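Local coordinates for protein sulfate adenylyltransferase (Allochromatium vinosum, PDB 4DNX) that catalyses the transfer of an adenylyl group from ATP to sulfate, yielding adenosine 5'-phosphosulfate and diphosphate, at residues A[192-197]-A[218-223]; A[29-34]-A[96-101]; A[332-337]-A[354-359]; A[141-146]-A[299-304]; A[65-70]-A[77-82]. All blocks are in the same frame, centred on the assembly; numbering follows the deposited sequence.

Contact 1. Residues A[192-197]-A[218-223]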
# COMPACT_ATOMS: atom_id res chain seq x y z
N TRP A 192 5.77 10.46 15.38
CA TRP A 192 6.26 9.54 16.41
C TRP A 192 7.79 9.59 16.53
O TRP A 192 8.49 9.50 15.48
CB TRP A 192 5.84 8.11 16.08
CG TRP A 192 4.36 7.86 16.11
CD1 TRP A 192 3.35 8.73 16.50
CD2 TRP A 192 3.73 6.64 15.75
NE1 TRP A 192 2.12 8.10 16.38
CE2 TRP A 192 2.33 6.81 15.95
CE3 TRP A 192 4.21 5.40 15.27
CZ2 TRP A 192 1.39 5.78 15.68
CZ3 TRP A 192 3.26 4.36 15.01
CH2 TRP A 192 1.90 4.56 15.22
N GLN A 193 8.28 9.73 17.77
CA GLN A 193 9.72 9.78 18.09
C GLN A 193 10.28 8.46 18.63
O GLN A 193 11.43 8.11 18.38
CB GLN A 193 10.00 10.83 19.17
CG GLN A 193 9.41 12.20 18.92
CD GLN A 193 10.25 13.00 17.97
OE1 GLN A 193 10.76 12.49 16.98
NE2 GLN A 193 10.39 14.28 18.27
N LYS A 194 9.45 7.73 19.39
CA LYS A 194 9.80 6.39 19.85
C LYS A 194 8.67 5.48 19.39
O LYS A 194 7.48 5.82 19.50
CB LYS A 194 9.99 6.35 21.37
CG LYS A 194 11.31 7.04 21.76
CD LYS A 194 11.45 7.11 23.26
CE LYS A 194 12.84 7.66 23.62
NZ LYS A 194 12.92 8.09 25.05
N ILE A 195 9.05 4.34 18.83
CA ILE A 195 8.07 3.47 18.16
C ILE A 195 8.37 2.02 18.52
O ILE A 195 9.50 1.55 18.28
CB ILE A 195 8.16 3.62 16.58
CG1 ILE A 195 8.00 5.10 16.16
CG2 ILE A 195 7.13 2.73 15.90
CD1 ILE A 195 9.32 5.86 16.09
N VAL A 196 7.39 1.31 19.11
CA VAL A 196 7.55 -0.14 19.41
C VAL A 196 7.06 -0.96 18.23
O VAL A 196 6.05 -0.62 17.63
CB VAL A 196 6.68 -0.49 20.64
CG1 VAL A 196 6.62 -2.02 20.88
CG2 VAL A 196 7.17 0.27 21.89
N ALA A 197 7.77 -2.04 17.84
CA ALA A 197 7.25 -2.92 16.78
C ALA A 197 6.85 -4.25 17.42
O ALA A 197 7.55 -4.74 18.37
CB ALA A 197 8.38 -3.17 15.72
N ALA A 218 6.64 1.49 29.00
CA ALA A 218 7.98 1.28 29.59
C ALA A 218 9.05 2.13 28.91
O ALA A 218 9.98 2.61 29.56
CB ALA A 218 8.36 -0.21 29.53
N VAL A 219 8.92 2.31 27.60
CA VAL A 219 9.94 2.99 26.81
C VAL A 219 9.48 4.39 26.38
O VAL A 219 10.20 5.06 25.61
CB VAL A 219 10.40 2.12 25.60
CG1 VAL A 219 10.63 0.66 26.04
CG2 VAL A 219 9.38 2.19 24.43
N GLU A 220 8.33 4.81 26.90
CA GLU A 220 7.65 6.08 26.58
C GLU A 220 7.42 6.24 25.07
O GLU A 220 7.69 7.31 24.51
CB GLU A 220 8.44 7.27 27.15
CG GLU A 220 8.29 7.43 28.66
CD GLU A 220 9.44 8.21 29.31
OE1 GLU A 220 9.53 8.19 30.56
OE2 GLU A 220 10.25 8.85 28.60
N ALA A 221 6.93 5.18 24.43
CA ALA A 221 6.67 5.22 22.99
C ALA A 221 5.45 6.05 22.61
O ALA A 221 4.44 6.16 23.36
CB ALA A 221 6.51 3.82 22.44
N ASP A 222 5.51 6.62 21.42
CA ASP A 222 4.41 7.37 20.86
C ASP A 222 3.46 6.49 20.05
O ASP A 222 2.31 6.87 19.79
CB ASP A 222 5.03 8.41 19.91
CG ASP A 222 5.87 9.43 20.64
OD1 ASP A 222 5.35 10.06 21.59
OD2 ASP A 222 7.07 9.55 20.30
N GLY A 223 3.94 5.32 19.65
CA GLY A 223 3.10 4.46 18.83
C GLY A 223 3.66 3.06 18.74
O GLY A 223 4.81 2.83 19.14

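Contact 2. Residues A[29-34]-A[96-101]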
# COMPACT_ATOMS: atom_id res chain seq x y z
N GLU A 29 11.51 -10.11 -20.55
CA GLU A 29 10.75 -11.12 -21.30
C GLU A 29 11.61 -11.86 -22.36
O GLU A 29 11.21 -12.93 -22.87
CB GLU A 29 9.45 -10.54 -21.89
CG GLU A 29 8.39 -10.12 -20.83
CD GLU A 29 8.04 -11.21 -19.75
OE1 GLU A 29 8.03 -12.42 -20.07
OE2 GLU A 29 7.73 -10.83 -18.59
N SER A 30 12.78 -11.31 -22.69
CA SER A 30 13.70 -11.97 -23.59
C SER A 30 14.98 -12.50 -22.93
O SER A 30 15.85 -13.05 -23.61
CB SER A 30 14.08 -11.02 -24.73
OG SER A 30 12.93 -10.73 -25.51
N LEU A 31 15.14 -12.29 -21.63
CA LEU A 31 16.33 -12.75 -20.93
C LEU A 31 16.24 -14.28 -20.65
O LEU A 31 15.12 -14.80 -20.47
CB LEU A 31 16.44 -12.03 -19.56
CG LEU A 31 16.92 -10.57 -19.59
CD1 LEU A 31 16.93 -9.98 -18.17
CD2 LEU A 31 18.30 -10.46 -20.24
N PRO A 32 17.39 -14.98 -20.59
CA PRO A 32 17.39 -16.33 -19.97
C PRO A 32 16.83 -16.22 -18.55
O PRO A 32 17.08 -15.23 -17.85
CB PRO A 32 18.88 -16.69 -19.85
CG PRO A 32 19.61 -15.66 -20.77
CD PRO A 32 18.76 -14.43 -20.69
N SER A 33 16.11 -17.23 -18.11
CA SER A 33 15.42 -17.08 -16.83
C SER A 33 15.46 -18.37 -16.00
O SER A 33 15.69 -19.45 -16.56
CB SER A 33 13.96 -16.62 -17.07
OG SER A 33 13.16 -17.62 -17.71
N VAL A 34 15.28 -18.23 -14.69
CA VAL A 34 15.21 -19.41 -13.81
C VAL A 34 14.06 -19.15 -12.87
O VAL A 34 13.83 -18.00 -12.52
CB VAL A 34 16.50 -19.64 -12.97
CG1 VAL A 34 17.68 -20.15 -13.87
CG2 VAL A 34 16.90 -18.38 -12.19
N ALA A 96 25.36 -16.51 -19.20
CA ALA A 96 24.57 -15.29 -19.25
C ALA A 96 25.04 -14.35 -18.15
O ALA A 96 25.30 -14.80 -17.03
CB ALA A 96 23.08 -15.61 -19.07
N THR A 97 25.12 -13.05 -18.43
CA THR A 97 25.51 -12.12 -17.35
C THR A 97 24.32 -11.40 -16.73
O THR A 97 24.48 -10.71 -15.72
CB THR A 97 26.59 -11.10 -17.78
OG1 THR A 97 26.20 -10.47 -19.00
CG2 THR A 97 27.94 -11.77 -17.96
N ARG A 98 23.17 -11.52 -17.37
CA ARG A 98 21.95 -10.82 -16.96
C ARG A 98 20.79 -11.80 -17.21
O ARG A 98 20.69 -12.37 -18.33
CB ARG A 98 21.81 -9.58 -17.82
CG ARG A 98 20.71 -8.65 -17.44
CD ARG A 98 21.14 -7.28 -17.98
NE ARG A 98 20.08 -6.32 -17.82
CZ ARG A 98 19.88 -5.61 -16.71
NH1 ARG A 98 20.68 -5.76 -15.66
NH2 ARG A 98 18.87 -4.75 -16.65
N ILE A 99 19.98 -12.03 -16.17
CA ILE A 99 18.95 -13.06 -16.22
C ILE A 99 17.69 -12.56 -15.53
O ILE A 99 17.75 -11.57 -14.78
CB ILE A 99 19.43 -14.38 -15.56
CG1 ILE A 99 19.60 -14.18 -14.03
CG2 ILE A 99 20.72 -14.86 -16.24
CD1 ILE A 99 19.79 -15.50 -13.23
N ALA A 100 16.56 -13.21 -15.78
CA ALA A 100 15.29 -12.89 -15.10
C ALA A 100 15.06 -13.96 -14.03
O ALA A 100 15.25 -15.16 -14.29
CB ALA A 100 14.11 -12.87 -16.09
N LEU A 101 14.69 -13.52 -12.84
CA LEU A 101 14.30 -14.44 -11.74
C LEU A 101 12.77 -14.49 -11.70
O LEU A 101 12.12 -13.47 -11.56
CB LEU A 101 14.84 -13.92 -10.40
CG LEU A 101 16.34 -13.64 -10.29
CD1 LEU A 101 16.70 -13.23 -8.88
CD2 LEU A 101 17.20 -14.85 -10.78

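Contact 3. Residues A[332-337]-A[354-359]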
# COMPACT_ATOMS: atom_id res chain seq x y z
N ASN A 332 5.62 -14.32 29.84
CA ASN A 332 4.22 -14.75 29.98
C ASN A 332 3.40 -13.72 30.77
O ASN A 332 3.88 -13.15 31.75
CB ASN A 332 4.14 -16.08 30.72
CG ASN A 332 4.78 -17.25 29.95
OD1 ASN A 332 4.69 -17.34 28.73
ND2 ASN A 332 5.40 -18.16 30.69
N THR A 333 2.17 -13.52 30.33
CA THR A 333 1.22 -12.62 31.03
C THR A 333 0.09 -13.41 31.68
O THR A 333 -0.13 -14.60 31.38
CB THR A 333 0.53 -11.62 30.06
OG1 THR A 333 -0.25 -12.35 29.09
CG2 THR A 333 1.51 -10.71 29.34
N ALA A 334 -0.63 -12.76 32.58
CA ALA A 334 -1.81 -13.33 33.23
C ALA A 334 -2.64 -12.12 33.67
O ALA A 334 -2.14 -11.00 33.68
CB ALA A 334 -1.44 -14.16 34.44
N TYR A 335 -3.91 -12.36 33.99
CA TYR A 335 -4.75 -11.32 34.52
C TYR A 335 -4.55 -11.36 36.02
O TYR A 335 -4.74 -12.40 36.65
CB TYR A 335 -6.23 -11.60 34.21
CG TYR A 335 -7.18 -10.54 34.76
CD1 TYR A 335 -7.41 -9.36 34.06
CD2 TYR A 335 -7.85 -10.74 35.97
CE1 TYR A 335 -8.28 -8.38 34.55
CE2 TYR A 335 -8.71 -9.77 36.47
CZ TYR A 335 -8.91 -8.59 35.74
OH TYR A 335 -9.80 -7.66 36.26
N SER A 336 -4.17 -10.21 36.58
CA SER A 336 -4.06 -10.06 38.03
C SER A 336 -5.40 -9.67 38.63
O SER A 336 -5.94 -8.61 38.29
CB SER A 336 -3.07 -8.95 38.40
OG SER A 336 -3.16 -8.69 39.80
N LYS A 337 -5.91 -10.50 39.54
CA LYS A 337 -7.14 -10.21 40.23
C LYS A 337 -6.92 -9.03 41.16
O LYS A 337 -7.84 -8.23 41.39
CB LYS A 337 -7.55 -11.40 41.09
CG LYS A 337 -8.03 -12.60 40.28
CD LYS A 337 -8.62 -13.63 41.22
CE LYS A 337 -8.03 -14.98 40.94
NZ LYS A 337 -8.55 -15.95 41.92
N ASP A 354 -2.34 -17.99 43.04
CA ASP A 354 -3.79 -17.80 43.14
C ASP A 354 -4.27 -16.37 42.84
O ASP A 354 -5.47 -16.14 42.67
CB ASP A 354 -4.32 -18.25 44.52
CG ASP A 354 -3.21 -18.71 45.47
OD1 ASP A 354 -2.53 -19.71 45.16
OD2 ASP A 354 -3.03 -18.06 46.53
N ASP A 355 -3.34 -15.41 42.78
CA ASP A 355 -3.73 -14.04 42.46
C ASP A 355 -3.89 -13.84 40.96
O ASP A 355 -4.31 -12.77 40.51
CB ASP A 355 -2.74 -13.01 43.02
CG ASP A 355 -2.70 -12.98 44.55
OD1 ASP A 355 -3.69 -13.37 45.24
OD2 ASP A 355 -1.65 -12.55 45.07
N PHE A 356 -3.52 -14.85 40.17
CA PHE A 356 -3.61 -14.76 38.70
C PHE A 356 -4.73 -15.59 38.12
O PHE A 356 -5.07 -16.63 38.65
CB PHE A 356 -2.30 -15.19 38.01
CG PHE A 356 -1.11 -14.32 38.34
CD1 PHE A 356 -1.04 -13.00 37.89
CD2 PHE A 356 -0.07 -14.84 39.10
CE1 PHE A 356 0.06 -12.20 38.21
CE2 PHE A 356 1.04 -14.05 39.43
CZ PHE A 356 1.10 -12.72 38.97
N ILE A 357 -5.29 -15.14 37.01
CA ILE A 357 -6.16 -16.00 36.22
C ILE A 357 -5.47 -16.10 34.87
O ILE A 357 -4.97 -15.11 34.31
CB ILE A 357 -7.59 -15.41 36.04
CG1 ILE A 357 -8.25 -15.10 37.38
CG2 ILE A 357 -8.47 -16.38 35.27
CD1 ILE A 357 -9.43 -14.15 37.21
N GLN A 358 -5.42 -17.33 34.37
CA GLN A 358 -4.75 -17.60 33.13
C GLN A 358 -5.68 -18.30 32.15
O GLN A 358 -6.51 -19.12 32.55
CB GLN A 358 -3.54 -18.49 33.39
CG GLN A 358 -2.20 -17.80 33.10
CD GLN A 358 -1.11 -18.33 34.00
OE1 GLN A 358 -1.30 -18.47 35.21
NE2 GLN A 358 0.03 -18.64 33.42
N LEU A 359 -5.53 -17.94 30.88
CA LEU A 359 -6.32 -18.57 29.81
C LEU A 359 -5.50 -18.51 28.54
O LEU A 359 -5.16 -17.45 28.05
CB LEU A 359 -7.66 -17.86 29.60
CG LEU A 359 -8.74 -18.59 28.78
CD1 LEU A 359 -9.22 -19.88 29.46
CD2 LEU A 359 -9.92 -17.62 28.54

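Contact 4. Residues A[141-146]-A[299-304]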
# COMPACT_ATOMS: atom_id res chain seq x y z
N PRO A 141 17.43 -32.97 10.72
CA PRO A 141 16.51 -32.84 9.57
C PRO A 141 15.02 -32.70 9.94
O PRO A 141 14.22 -32.37 9.06
CB PRO A 141 16.72 -34.14 8.79
CG PRO A 141 17.68 -34.98 9.59
CD PRO A 141 17.83 -34.37 10.94
N LYS A 142 14.65 -32.93 11.19
CA LYS A 142 13.29 -32.62 11.69
C LYS A 142 13.02 -31.10 11.78
O LYS A 142 11.88 -30.66 11.97
CB LYS A 142 13.02 -33.28 13.06
CG LYS A 142 12.85 -34.84 13.07
CD LYS A 142 12.85 -35.43 14.51
CE LYS A 142 14.29 -35.64 15.02
NZ LYS A 142 14.45 -36.16 16.42
N HIS A 143 14.06 -30.28 11.68
CA HIS A 143 13.87 -28.85 11.84
C HIS A 143 13.38 -28.34 10.47
O HIS A 143 14.02 -28.58 9.44
CB HIS A 143 15.17 -28.22 12.28
CG HIS A 143 15.09 -26.75 12.53
ND1 HIS A 143 14.75 -25.84 11.55
CD2 HIS A 143 15.34 -26.04 13.65
CE1 HIS A 143 14.78 -24.62 12.06
NE2 HIS A 143 15.16 -24.71 13.33
N PRO A 144 12.22 -27.68 10.44
CA PRO A 144 11.66 -27.34 9.13
C PRO A 144 12.50 -26.32 8.36
O PRO A 144 12.48 -26.32 7.14
CB PRO A 144 10.26 -26.79 9.46
CG PRO A 144 10.39 -26.27 10.88
CD PRO A 144 11.39 -27.17 11.55
N GLY A 145 13.23 -25.46 9.07
CA GLY A 145 14.05 -24.45 8.41
C GLY A 145 15.29 -25.14 7.83
O GLY A 145 15.73 -24.79 6.76
N VAL A 146 15.87 -26.07 8.57
CA VAL A 146 16.98 -26.91 8.08
C VAL A 146 16.56 -27.62 6.78
O VAL A 146 17.34 -27.63 5.79
CB VAL A 146 17.40 -27.94 9.17
CG1 VAL A 146 18.28 -29.05 8.59
CG2 VAL A 146 18.13 -27.22 10.34
N ALA A 299 10.36 -16.84 17.62
CA ALA A 299 10.71 -17.45 16.31
C ALA A 299 11.17 -18.92 16.41
O ALA A 299 11.83 -19.44 15.50
CB ALA A 299 11.78 -16.60 15.60
N GLY A 300 10.81 -19.57 17.50
CA GLY A 300 11.27 -20.94 17.79
C GLY A 300 10.44 -22.03 17.14
O GLY A 300 9.41 -21.76 16.50
N VAL A 301 10.95 -23.25 17.26
CA VAL A 301 10.26 -24.48 16.84
C VAL A 301 10.81 -25.60 17.71
O VAL A 301 11.96 -25.52 18.17
CB VAL A 301 10.48 -24.75 15.31
CG1 VAL A 301 11.93 -25.01 14.97
CG2 VAL A 301 9.57 -25.85 14.79
N GLY A 302 9.99 -26.62 17.96
CA GLY A 302 10.44 -27.83 18.67
C GLY A 302 11.10 -27.49 20.00
O GLY A 302 10.65 -26.59 20.71
N ASP A 303 12.22 -28.15 20.28
CA ASP A 303 12.92 -27.96 21.55
C ASP A 303 14.36 -27.48 21.39
O ASP A 303 15.18 -27.65 22.28
CB ASP A 303 12.86 -29.27 22.37
CG ASP A 303 12.26 -29.06 23.74
OD1 ASP A 303 11.30 -28.25 23.87
OD2 ASP A 303 12.76 -29.71 24.70
N TYR A 304 14.68 -26.86 20.25
CA TYR A 304 16.07 -26.54 19.93
C TYR A 304 16.65 -25.37 20.70
O TYR A 304 17.86 -25.33 20.89
CB TYR A 304 16.25 -26.26 18.43
CG TYR A 304 15.74 -27.37 17.58
CD1 TYR A 304 16.50 -28.55 17.42
CD2 TYR A 304 14.50 -27.29 16.96
CE1 TYR A 304 16.02 -29.58 16.65
CE2 TYR A 304 14.01 -28.34 16.18
CZ TYR A 304 14.78 -29.46 16.02
OH TYR A 304 14.32 -30.50 15.25

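Contact 5. Residues A[65-70]-A[77-82]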
# COMPACT_ATOMS: atom_id res chain seq x y z
N LEU A 65 29.12 -17.67 3.93
CA LEU A 65 29.86 -18.36 5.02
C LEU A 65 30.17 -17.39 6.15
O LEU A 65 30.00 -17.71 7.33
CB LEU A 65 31.13 -19.03 4.47
CG LEU A 65 30.79 -20.22 3.60
CD1 LEU A 65 31.99 -20.39 2.63
CD2 LEU A 65 30.57 -21.48 4.44
N SER A 66 30.51 -16.16 5.77
CA SER A 66 30.84 -15.15 6.78
C SER A 66 29.56 -14.73 7.56
O SER A 66 29.59 -14.63 8.78
CB SER A 66 31.52 -13.95 6.14
OG SER A 66 32.02 -13.07 7.16
N SER A 67 28.45 -14.55 6.85
CA SER A 67 27.16 -14.18 7.49
C SER A 67 26.70 -15.29 8.48
O SER A 67 26.33 -15.03 9.66
CB SER A 67 26.10 -13.95 6.40
OG SER A 67 24.94 -13.46 7.05
N ALA A 68 26.76 -16.55 8.01
CA ALA A 68 26.35 -17.68 8.83
C ALA A 68 27.18 -17.75 10.11
O ALA A 68 26.63 -17.96 11.20
CB ALA A 68 26.50 -19.00 8.03
N GLN A 69 28.50 -17.59 10.02
CA GLN A 69 29.32 -17.88 11.17
C GLN A 69 29.53 -16.68 12.09
O GLN A 69 29.82 -16.88 13.28
CB GLN A 69 30.71 -18.40 10.74
CG GLN A 69 30.66 -19.70 9.97
CD GLN A 69 32.00 -20.05 9.42
OE1 GLN A 69 32.79 -20.73 10.07
NE2 GLN A 69 32.26 -19.61 8.21
N SER A 70 29.43 -15.48 11.53
CA SER A 70 29.87 -14.27 12.27
C SER A 70 28.91 -13.06 12.16
O SER A 70 29.19 -11.98 12.73
CB SER A 70 31.30 -13.88 11.85
OG SER A 70 31.29 -13.31 10.55
N ARG A 77 30.45 -5.50 6.59
CA ARG A 77 29.05 -5.06 6.87
C ARG A 77 28.30 -6.08 7.75
O ARG A 77 28.42 -7.28 7.53
CB ARG A 77 28.24 -4.85 5.56
CG ARG A 77 28.59 -3.60 4.76
CD ARG A 77 27.87 -3.55 3.39
NE ARG A 77 28.37 -4.61 2.52
CZ ARG A 77 27.77 -5.07 1.42
NH1 ARG A 77 26.62 -4.56 1.01
NH2 ARG A 77 28.34 -6.04 0.72
N PHE A 78 27.53 -5.60 8.73
CA PHE A 78 26.68 -6.47 9.53
C PHE A 78 25.46 -6.97 8.72
O PHE A 78 24.71 -6.17 8.14
CB PHE A 78 26.21 -5.71 10.77
CG PHE A 78 25.25 -6.48 11.62
CD1 PHE A 78 25.67 -7.65 12.30
CD2 PHE A 78 23.92 -6.05 11.77
CE1 PHE A 78 24.74 -8.39 13.09
CE2 PHE A 78 23.03 -6.78 12.57
CZ PHE A 78 23.43 -7.94 13.21
N PHE A 79 25.27 -8.29 8.71
CA PHE A 79 24.04 -8.90 8.22
C PHE A 79 23.86 -10.33 8.78
O PHE A 79 24.74 -11.17 8.63
CB PHE A 79 23.91 -8.87 6.70
CG PHE A 79 22.50 -9.08 6.24
CD1 PHE A 79 21.57 -8.01 6.23
CD2 PHE A 79 22.03 -10.38 5.95
CE1 PHE A 79 20.26 -8.20 5.87
CE2 PHE A 79 20.69 -10.59 5.59
CZ PHE A 79 19.78 -9.48 5.53
N PRO A 80 22.74 -10.60 9.45
CA PRO A 80 22.66 -11.78 10.31
C PRO A 80 22.41 -13.14 9.70
O PRO A 80 22.65 -14.12 10.39
CB PRO A 80 21.54 -11.44 11.31
CG PRO A 80 20.72 -10.44 10.67
CD PRO A 80 21.57 -9.70 9.64
N VAL A 81 21.90 -13.22 8.48
CA VAL A 81 21.70 -14.53 7.82
C VAL A 81 22.14 -14.49 6.35
O VAL A 81 22.10 -13.46 5.71
CB VAL A 81 20.20 -15.03 7.88
CG1 VAL A 81 19.73 -15.10 9.35
CG2 VAL A 81 19.31 -14.15 7.02
N PRO A 82 22.52 -15.63 5.80
CA PRO A 82 22.92 -15.63 4.40
C PRO A 82 21.71 -15.30 3.56
O PRO A 82 20.61 -15.66 3.94
CB PRO A 82 23.35 -17.09 4.13
CG PRO A 82 23.40 -17.80 5.42
CD PRO A 82 22.83 -16.88 6.50

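Contact 1. Residues A[192-197]-A[218-223]
Asp222 and Gly223 pack against Trp192 and hydrogen-bond the backbone of 193-196, where the beta-alpha-beta unit of strand 195-200, helix 206-219 and strand 223-230 begins its second strand in the Rossmann-like domain. One carboxylate oxygen takes two of the four hydrogen bonds: Asp222 OD2 accepts from Gln193 N at 2.8 Å and from Lys194 N at 3.1 Å, the two N-H groups arriving on its anti side from opposite faces of the carboxylate plane. Asp222 N returns a bond to Lys194 O (2.9 Å). Beside these bonds the indole lies flat over the chain, with Gly223 CA 3.5 Å from the centroid of the Trp192 six-membered ring and almost on its normal, a CH-pi contact that a side chain on Gly223 would obstruct. An alanine in place of Trp192 would probably uncover Gly223 and leave Asn258 O without the indole N-H that now bonds it. Further out, Val196 CG2 rests on Ala221 CB (3.7 Å) and on Val219 CG2 at the end of helix 206-219, where Glu220, at positive phi, belongs to a Schellman motif. Last, Val196 N donates to Gly223 O at 3.0 Å, in the carbonyl plane.

Contact 2. Residues A[29-34]-A[96-101]
Leu31 lies across the start of strand 98-101, its two methyl groups reaching successive residues, Arg98 and Ile99, where strands 33-35 and 98-102 run parallel in the mixed sheet of the PUA-like domain. Leu31 CD2 sits 3.6 Å from Arg98 O, while CD1 faces the carbonyl of Ile99; both methyls also touch CG of Arg98, whose chain runs obliquely to the leucine. Arg98 stands with CG anti to the backbone N (chi1 -173°) and stays extended to NE, which carries its guanidinium past Leu31 to salt bridges with Glu27 and Asp116. The Pro32 ring packs on the residue two before Arg98, CG meeting Ala96 CB at 3.9 Å. From there the side chains alternate between the two faces of the sheet. Ser33 and Ala100 are paired on one face, their CB atoms 3.9 Å apart. On the other, Val34 and Leu101 lie side by side and point the same way, Val34 CG2 touching Leu101 CD2 at 3.8 Å, with Ile99 CD1 a little farther from the same methyl. Ile93 covers Pro32, Val34 and Ile99 from a loop. Two backbone bonds fix this parallel register around Ala100: its N donates to Pro32 O at 2.9 Å, and its O accepts from Val34 N at 3.1 Å, nearly in line with the carbonyl bond.

Contact 3. Residues A[332-337]-A[354-359]
Ile357 lies alongside Tyr335, both side chains pointing the same way from an antiparallel pair in the three-stranded sheet 341-344, 333-336, 356-357. Ile357 CD1 comes to 4.0 Å from Tyr335 CD2, and the aliphatic chain of Lys337 crosses the isoleucine at about a right angle, its CE 3.6 Å from Ile357 CG1. A bend at chi3 (-130°) carries the lysine end round to Asp354 O, where NZ makes a weak hydrogen bond. On the other face of the pair, Phe356 packs against Ala334, whose CB is 3.7 Å from Phe356 CD1, and Val343 of the neighbouring strand 341-344 touches the phenylalanine too. Ser336 OG bonds His351 NE2 and the backbone N of Leu339, and Asp355 OD2 forms a salt bridge with Lys338. Tyr335 and Ile357 form the hydrogen-bonded pair, Tyr335 N giving to Ile357 O at 3.0 Å and Ile357 N to Tyr335 O at 2.8 Å, both in the carbonyl plane. Next along, Ser336 faces Phe356 as a non-hydrogen-bonded pair, and Lys337 N closes the ladder on Asp355 O at 2.9 Å.

Contact 4. Residues A[141-146]-A[299-304]
His143 is the tightly packed centre of this contact, its imidazole meeting Val301 and Tyr304 of the loop 299-304. Val301 CG1 lies over one face of the imidazole, 3.6 Å from His143 NE2, in a CH-pi contact. Tyr304 presents a ring face to the histidine: His143 CD2 sits over it, 3.6 Å from Tyr304 CD2, with the two ring planes turned 48° from each other. The imidazole is fixed by its nitrogens. With CG anti to the backbone N (chi1 -178°), the ring folds back over the first turn of helix 144-149, and His143 ND1 accepts from Gly145 N at 2.9 Å and from Val146 N at 3.2 Å, the second donor well out of the ring plane. NE2, at the other corner, is hydrogen-bonded to Tyr305 OH, while Tyr136 and Tyr271 also pack on the histidine. Packing thins toward the outer side. Pro144 CD and Val301 CG2 meet at 3.9 Å, and exposed Lys142 offers little more than its CB, 3.8 Å from Tyr304 OH; that hydroxyl has a weak hydrogen bond to Asp140. No hydrogen bond joins the two segments directly. A type II' turn runs from Val301 to Tyr304, with Gly302 and Asp303 at its corners and Gly302 at positive phi; its two end residues touch the histidine, and this turn of the ATP-sulfurylase region rests against a histidine N-cap in the PUA-like region.

Contact 5. Residues A[65-70]-A[77-82]
Ser67 and Pro82 bury the most surface here, Ser67 by pointing its hydroxyl from helix 61-70 into the bend of the chain at 79-82. Its OG donates to Phe79 O at 2.8 Å, the one hydrogen bond between the segments, and approaches from above the carbonyl plane, 44° out of it. The hydroxyl gets there because OG stands anti to the serine N (chi1 -173°), directed off the helix surface. The same oxygen lies 3.1 Å from Val81 C and near the plane of the Phe79 ring at its edge, with the backbone of 79-82 curving round it. Pro82 follows on the flank: its CD is 4.1 Å from Ser67 OG, and its CG packs on Ala68 CB at 4.2 Å. The arrangement is a helix followed by a returning loop, within the PUA-like region, that doubles back along the helix it has just left before strand 86-87. An alanine at Ser67 would lose the hydroxyl and is likely to leave Phe79 O without this donor in a buried place. Ala68 also touches Met131 of helix 125-136, whose Val135 reaches Pro82. Arg275 of helix 274-287, in the ATP-sulfurylase region, bridges the two segments, hydrogen-bonding both Ala68 O and Pro80 O. The Phe79 ring also meets Phe52 and Tyr282 edge-to-face, and Pro80 CD lies over one of its faces.

How the contacts relate
Contacts 2 and 5 belong to the PUA-like region, contacts 1 and 3 to the ATP-sulfurylase region, and contact 4 joins the two. The loop that contact 2 closes contains contact 5, their centres 28 Å apart; likewise the long loop spanned by contact 4 contains contact 1. Contacts 4 and 5 are the nearest pair, with centres 20 Å and nearest atoms about 10 Å apart, and both bring the regions together, contact 5 through Arg275. Contacts 2 and 3 are farthest apart, 58 Å between centres, on opposite sides of the chain's centre. Helix 206-219 links contacts 1 and 3: it leads into 218-223, and its Ala207 and Met214 touch Thr333.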